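Local atomic coordinates of Ras GTPase-activating-like protein IQGAP2 (Homo sapiens, PDB entry 4EZA), a protein that binds phosphoinositides through an atypical domain with a pseudo-C2 fold, the part modelled here, and probably works in signalling. Residues A[56-59]-A[60-63]; A[77-80]-A[81-84]. One frame throughout, in Å; residues are numbered along the deposited sequence.

Contact 1: residues A[56-59]-A[60-63]; sequences TEDV and GIFD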
# COMPACT_ATOMS: atom_id res chain seq x y z
N THR A 56 9.93 -9.09 5.00
CA THR A 56 11.16 -9.59 4.40
C THR A 56 12.10 -10.07 5.50
O THR A 56 11.81 -9.92 6.69
CB THR A 56 11.86 -8.53 3.51
OG1 THR A 56 12.44 -7.50 4.34
CG2 THR A 56 10.88 -7.90 2.53
N GLU A 57 13.23 -10.64 5.10
CA GLU A 57 14.27 -11.04 6.04
C GLU A 57 14.81 -9.85 6.84
O GLU A 57 15.21 -10.01 8.00
CB GLU A 57 15.41 -11.77 5.31
CG GLU A 57 16.21 -10.92 4.29
CD GLU A 57 15.67 -10.99 2.86
OE1 GLU A 57 14.43 -10.95 2.66
OE2 GLU A 57 16.49 -11.09 1.92
N ASP A 58 14.80 -8.66 6.23
CA ASP A 58 15.26 -7.44 6.89
C ASP A 58 14.07 -6.88 7.63
O ASP A 58 13.09 -6.41 7.00
CB ASP A 58 15.83 -6.43 5.87
CG ASP A 58 16.53 -5.25 6.54
OD1 ASP A 58 15.98 -4.68 7.50
OD2 ASP A 58 17.64 -4.88 6.09
N VAL A 59 14.11 -6.98 8.95
CA VAL A 59 13.05 -6.43 9.78
C VAL A 59 13.07 -4.91 9.66
O VAL A 59 14.04 -4.23 10.04
CB VAL A 59 13.18 -6.83 11.28
CG1 VAL A 59 11.96 -6.33 12.06
CG2 VAL A 59 13.35 -8.34 11.43
N GLY A 60 11.98 -4.40 9.12
CA GLY A 60 11.81 -2.98 8.85
C GLY A 60 11.64 -2.73 7.37
O GLY A 60 11.35 -1.61 6.96
N ILE A 61 11.83 -3.76 6.55
CA ILE A 61 11.56 -3.64 5.11
C ILE A 61 10.37 -4.54 4.74
O ILE A 61 10.36 -5.72 5.07
CB ILE A 61 12.80 -3.94 4.23
CG1 ILE A 61 13.89 -2.89 4.52
CG2 ILE A 61 12.42 -3.95 2.72
CD1 ILE A 61 15.18 -3.13 3.82
N PHE A 62 9.39 -3.95 4.06
CA PHE A 62 8.18 -4.68 3.68
C PHE A 62 8.08 -4.81 2.19
O PHE A 62 8.45 -3.91 1.46
CB PHE A 62 6.93 -3.97 4.23
CG PHE A 62 6.87 -3.94 5.72
CD1 PHE A 62 6.25 -4.96 6.42
CD2 PHE A 62 7.44 -2.88 6.42
CE1 PHE A 62 6.19 -4.93 7.82
CE2 PHE A 62 7.40 -2.83 7.80
CZ PHE A 62 6.78 -3.86 8.50
N ASP A 63 7.55 -5.94 1.75
CA ASP A 63 7.40 -6.26 0.35
C ASP A 63 5.90 -6.14 0.08
O ASP A 63 5.12 -6.87 0.68
CB ASP A 63 7.89 -7.71 0.17
CG ASP A 63 8.02 -8.15 -1.26
OD1 ASP A 63 7.53 -7.47 -2.18
OD2 ASP A 63 8.61 -9.23 -1.45
O HOH W 1 10.08 -7.33 7.23
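Thr56 and Ile61 face each other across the mouth of a beta-hairpin loop, the short connection between antiparallel strands 49-55 and 61-68, whose far end is a type II beta turn from Asp58 to Ile61. The backbone bond of that turn runs from Ile61 N to Asp58 O at 3.0 Å and is fairly straight. Gly60 sits third in the turn with a positive phi of 118°; a CB there would be driven against the carbonyl oxygen of Val59.

The side-chain hydrogen bonds centre on the Thr56 hydroxyl. Its OG1 stands between the backbone N and the carbonyl carbon (chi1 72°), which brings it over the Ile61 carbonyl, and it donates to Ile61 O at 2.8 Å from above the plane of that group. OG1 also accepts a weak bond from Asp58 N at 3.2 Å, so one hydroxyl ties both the turn and the strand start. Ile61 O takes a further, weak bond from Thr56 N, and a water joins the same two atoms, 2.8 Å from Thr56 N and 2.7 Å from Ile61 O. With an alanine here in place of Thr56, Ile61 O would probably lose its hydroxyl donor and Asp58 N its weak acceptor.

Contact through carbon atoms is modest and lies at the surface. The Thr56 methyl CG2 touches Asp63 CB at 3.8 Å, the two side chains crossing nearly at right angles, while the Asp63 carboxylate makes a salt bridge with Arg65. The Ile61 side chain crosses that of Asp58 at a slant, its terminal CD1 resting 3.7 Å from the carboxylate carbon, Asp58 CG.

Contact 2: residues A[77-80]-A[81-84]; sequences QLNI and QDLL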
# COMPACT_ATOMS: atom_id res chain seq x y z
N GLN A 77 9.31 -2.38 -2.47
CA GLN A 77 9.82 -2.55 -1.12
C GLN A 77 9.78 -1.23 -0.40
O GLN A 77 10.22 -0.20 -0.93
CB GLN A 77 11.21 -3.18 -1.14
CG GLN A 77 11.16 -4.65 -1.59
CD GLN A 77 12.39 -5.47 -1.26
OE1 GLN A 77 12.35 -6.70 -1.33
NE2 GLN A 77 13.48 -4.81 -0.90
N LEU A 78 9.24 -1.26 0.82
CA LEU A 78 9.12 -0.07 1.65
C LEU A 78 9.91 -0.22 2.93
O LEU A 78 9.79 -1.23 3.64
CB LEU A 78 7.65 0.21 1.98
CG LEU A 78 6.72 0.36 0.77
CD1 LEU A 78 5.31 0.50 1.28
CD2 LEU A 78 7.11 1.59 -0.10
N ASN A 79 10.67 0.81 3.25
CA ASN A 79 11.54 0.86 4.40
C ASN A 79 10.87 1.73 5.46
O ASN A 79 10.56 2.89 5.23
CB ASN A 79 12.87 1.48 3.93
CG ASN A 79 13.91 1.61 5.02
OD1 ASN A 79 13.60 1.91 6.17
ND2 ASN A 79 15.16 1.41 4.65
N ILE A 80 10.66 1.16 6.64
CA ILE A 80 10.01 1.90 7.74
C ILE A 80 10.70 3.22 8.10
O ILE A 80 10.01 4.20 8.45
CB ILE A 80 9.88 0.99 9.00
CG1 ILE A 80 8.94 1.60 10.07
CG2 ILE A 80 11.28 0.63 9.61
CD1 ILE A 80 7.60 1.97 9.60
N GLN A 81 12.03 3.26 8.02
CA GLN A 81 12.77 4.49 8.35
C GLN A 81 12.44 5.56 7.32
O GLN A 81 12.31 6.74 7.67
CB GLN A 81 14.28 4.27 8.38
CG GLN A 81 14.80 3.36 9.47
CD GLN A 81 16.26 3.64 9.74
OE1 GLN A 81 17.12 3.44 8.87
NE2 GLN A 81 16.55 4.13 10.95
N ASP A 82 12.30 5.16 6.06
CA ASP A 82 11.97 6.15 5.01
C ASP A 82 10.56 6.70 5.21
O ASP A 82 10.32 7.91 5.09
CB ASP A 82 12.05 5.53 3.62
CG ASP A 82 13.47 5.22 3.19
OD1 ASP A 82 14.42 5.84 3.71
OD2 ASP A 82 13.61 4.36 2.30
N LEU A 83 9.63 5.81 5.54
CA LEU A 83 8.26 6.24 5.79
C LEU A 83 8.17 7.16 6.99
O LEU A 83 7.46 8.16 6.96
CB LEU A 83 7.36 5.02 6.00
CG LEU A 83 7.20 4.11 4.77
CD1 LEU A 83 6.27 2.95 5.15
CD2 LEU A 83 6.70 4.84 3.52
N LEU A 84 8.91 6.83 8.05
CA LEU A 84 8.92 7.73 9.21
C LEU A 84 9.51 9.10 8.88
O LEU A 84 9.04 10.12 9.38
CB LEU A 84 9.65 7.11 10.39
CG LEU A 84 8.87 6.00 11.08
CD1 LEU A 84 9.81 5.26 12.01
CD2 LEU A 84 7.70 6.57 11.85
O HOH W 2 11.50 2.82 1.37
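Asn79 is the N-cap of helix 80-88, at the point where strand 71-79 gives way to the helix, and its side chain takes the N-H of Gln81. Asn79 CG stands opposite the backbone N (chi1 180°), which brings OD1 to Gln81 N; OD1 accepts from it at 2.8 Å, the donor lying a little off the carbonyl plane. The two side chains then lie alongside each other and point the same way, their amide planes only 15° apart, and Asn79 OD1 also touches Gln81 CB.

Asp82 comes in differently. It crosses Asn79 at about a right angle and lays its OD2 3.4 Å from Asn79 CB. A water accepts from Asn79 N and donates to Asp82 OD2, giving a water-mediated counterpart to the return bond of a capping box. The backbone follows with Leu83 N to Asn79 O at 3.1 Å, and Leu84 N to Ile80 O.

Leu78 and Leu83 are buried. Leu83 points back toward the strand, where it packs loosely against Leu78, and both reach helix 104-112, through Ile108 and Leu111 for Leu83 and through Leu107 for Leu78. Ile80 and Leu84, about one helical turn apart, meet at Ile80 CG1 and Leu84 CD1, 4.2 Å from each other.

Contacts 1 and 2 are joined through neighbouring strands 61-68 and 71-79 of the same antiparallel sheet. Two probable backbone hydrogen bonds pair them: Phe62 N with Leu78 O at 2.8 Å, and Gly60 O with Ile80 N at 2.9 Å, so the last residue before the strand in contact 1 meets the first residue of the helix in contact 2. Contact 1 is a surface feature, with a hydroxyl and a water gripping one carbonyl at the base of the loop and no buried residue. Contact 2 is partly buried: polar capping at the helix start is joined to Leu78 and Leu83, buried against helix 104-112, which Phe62 of contact 1 also touches.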